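Local coordinates for immunity 23 family protein (Burkholderia dolosa AU0158, PDB 5FFP) that probably acts as a CdiI immunity protein, protecting its own cell by neutralising the matching toxin of contact-dependent growth inhibition, at residues L55-N60 against H98-E103. Sequence-based numbering, arbitrary orientation.
Sequences LHCMRN and HLVSAE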
loop_
_atom_site.group_PDB
_atom_site.type_symbol
_atom_site.label_atom_id
_atom_site.label_comp_id
_atom_site.label_asym_id
_atom_site.label_seq_id
_atom_site.Cartn_x
_atom_site.Cartn_y
_atom_site.Cartn_z
ATOM N N LEU A 55 1.943 8.914 13.918
ATOM C CA LEU A 55 1.998 7.472 13.759
ATOM C C LEU A 55 0.715 6.857 14.298
ATOM O O LEU A 55 0.124 7.344 15.264
ATOM C CB LEU A 55 3.194 6.876 14.491
ATOM C CG LEU A 55 4.554 7.188 13.875
ATOM C CD1 LEU A 55 5.680 6.828 14.848
ATOM C CD2 LEU A 55 4.688 6.462 12.541
ATOM N N HIS A 56 0.268 5.794 13.642
ATOM C CA HIS A 56 -0.965 5.103 14.026
ATOM C C HIS A 56 -0.972 4.758 15.521
ATOM O O HIS A 56 -2.004 4.889 16.189
ATOM C CB HIS A 56 -1.148 3.829 13.174
ATOM C CG HIS A 56 -2.554 3.324 13.137
ATOM N ND1 HIS A 56 -2.959 2.199 13.825
ATOM C CD2 HIS A 56 -3.650 3.783 12.479
ATOM C CE1 HIS A 56 -4.247 1.993 13.600
ATOM N NE2 HIS A 56 -4.688 2.935 12.781
ATOM N N CYS A 57 0.180 4.347 16.047
ATOM C CA CYS A 57 0.268 3.949 17.445
ATOM C C CYS A 57 0.097 5.071 18.465
ATOM O O CYS A 57 0.014 4.798 19.662
ATOM C CB CYS A 57 1.583 3.212 17.704
ATOM S SG CYS A 57 3.058 4.240 17.666
HETATM N N MSE A 58 0.032 6.323 18.034
HETATM C CA MSE A 58 -0.077 7.415 18.987
HETATM C C MSE A 58 -1.469 7.580 19.479
HETATM O O MSE A 58 -1.679 8.194 20.529
HETATM C CB MSE A 58 0.370 8.747 18.399
HETATM C CG MSE A 58 1.811 8.693 17.921
HETATM SE SE MSE A 58 3.096 8.297 19.358
HETATM C CE MSE A 58 2.859 9.878 20.536
ATOM N N ARG A 59 -2.440 7.076 18.714
ATOM C CA ARG A 59 -3.874 7.150 19.091
ATOM C C ARG A 59 -4.651 5.819 18.991
ATOM O O ARG A 59 -5.823 5.763 19.346
ATOM C CB ARG A 59 -4.555 8.217 18.235
ATOM C CG ARG A 59 -3.885 9.591 18.244
ATOM C CD ARG A 59 -4.634 10.609 17.389
ATOM N NE ARG A 59 -4.265 11.989 17.718
ATOM C CZ ARG A 59 -5.022 12.886 18.370
ATOM N NH1 ARG A 59 -4.547 14.113 18.589
ATOM N NH2 ARG A 59 -6.246 12.573 18.813
ATOM N N ASN A 60 -4.004 4.756 18.515
ATOM C CA ASN A 60 -4.640 3.446 18.402
ATOM C C ASN A 60 -3.741 2.372 18.945
ATOM O O ASN A 60 -2.512 2.509 18.923
ATOM C CB ASN A 60 -4.926 3.096 16.939
ATOM C CG ASN A 60 -5.789 4.131 16.257
ATOM O OD1 ASN A 60 -7.008 4.154 16.433
ATOM N ND2 ASN A 60 -5.164 4.996 15.468
ATOM N N HIS A 98 1.881 -0.862 12.170
ATOM C CA HIS A 98 2.894 -1.202 13.142
ATOM C C HIS A 98 4.218 -0.468 12.929
ATOM O O HIS A 98 5.073 -0.473 13.803
ATOM C CB HIS A 98 3.108 -2.709 13.114
ATOM C CG HIS A 98 1.956 -3.466 13.667
ATOM N ND1 HIS A 98 1.741 -3.598 15.016
ATOM C CD2 HIS A 98 0.926 -4.089 13.058
ATOM C CE1 HIS A 98 0.636 -4.291 15.216
ATOM N NE2 HIS A 98 0.120 -4.595 14.042
ATOM N N LEU A 99 4.366 0.191 11.790
ATOM C CA LEU A 99 5.595 0.894 11.471
ATOM C C LEU A 99 5.761 2.142 12.319
ATOM O O LEU A 99 4.855 2.962 12.370
ATOM C CB LEU A 99 5.576 1.292 10.003
ATOM C CG LEU A 99 6.833 1.998 9.507
ATOM C CD1 LEU A 99 8.035 1.094 9.682
ATOM C CD2 LEU A 99 6.636 2.357 8.057
ATOM N N VAL A 100 6.901 2.274 13.001
ATOM C CA VAL A 100 7.173 3.459 13.812
ATOM C C VAL A 100 8.499 4.149 13.532
ATOM O O VAL A 100 8.872 5.094 14.269
ATOM C CB VAL A 100 7.059 3.140 15.314
ATOM C CG1 VAL A 100 5.695 2.528 15.618
ATOM C CG2 VAL A 100 8.170 2.216 15.770
ATOM N N SER A 101 9.219 3.711 12.499
ATOM C CA SER A 101 10.425 4.437 12.094
ATOM C C SER A 101 10.103 5.889 11.757
ATOM O O SER A 101 9.153 6.155 11.041
ATOM C CB SER A 101 11.075 3.843 10.840
ATOM O OG SER A 101 11.142 2.441 10.868
ATOM N N ALA A 102 10.903 6.809 12.274
ATOM C CA ALA A 102 11.006 8.130 11.715
ATOM C C ALA A 102 11.298 7.980 10.232
ATOM O O ALA A 102 11.808 6.938 9.817
ATOM C CB ALA A 102 12.117 8.885 12.402
ATOM N N GLU A 103 10.964 9.012 9.444
ATOM C CA GLU A 103 11.149 9.006 7.979
ATOM C C GLU A 103 12.617 8.936 7.586
ATOM O O GLU A 103 12.968 8.269 6.621
ATOM C CB GLU A 103 10.547 10.265 7.292
ATOM C CG GLU A 103 9.031 10.273 7.119
ATOM C CD GLU A 103 8.486 11.494 6.336
ATOM O OE1 GLU A 103 7.335 11.930 6.612
ATOM O OE2 GLU A 103 9.200 12.022 5.441
#
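Val100 O takes a hydrogen bond from Tyr31 OH and has Leu55 CD1 against it at 3.7 Å. Tyr31 OH also has a weak bond with Ala102 N. Leu55 reaches the other loop with both branches, and its other methyl, CD2, lies 3.5 Å from Leu99 O. The Leu55 methyls thus rest against backbone carbonyls, and no hydrogen bond crosses between the two loops. The side chains add the pair Leu55 CD1 and Val100 CB at 4.0 Å. With SG between the backbone N and the carbonyl carbon (chi1 71°), Cys57 turns its sulfur to Val100 CG1 at 3.8 Å. Phe144 of helix 143-154 and Leu114 pack on both Cys57 and Val100. The contact joins two long loops between helices in a protein of two antiparallel sheets and several helices. His98 and Val100 pair through their backbones with Leu114 and Ile112 of strand 110-117, at the edge of the three-stranded sheet. Ala102 then provides the N-cap of helix 103-108. In the other loop, Met58 N bonds to Leu55 O, three residues back, at 3.0 Å, where 56-58 take helical backbone angles. Asn60 ND2 donates to His56 O at 3.2 Å with an N-H...O angle of 152°, and two weak backbone bonds come from Arg59 N and Asn60 N. The same Asn60 ND2 sits 3.4 Å above the plane of the His56 ring, over its centre.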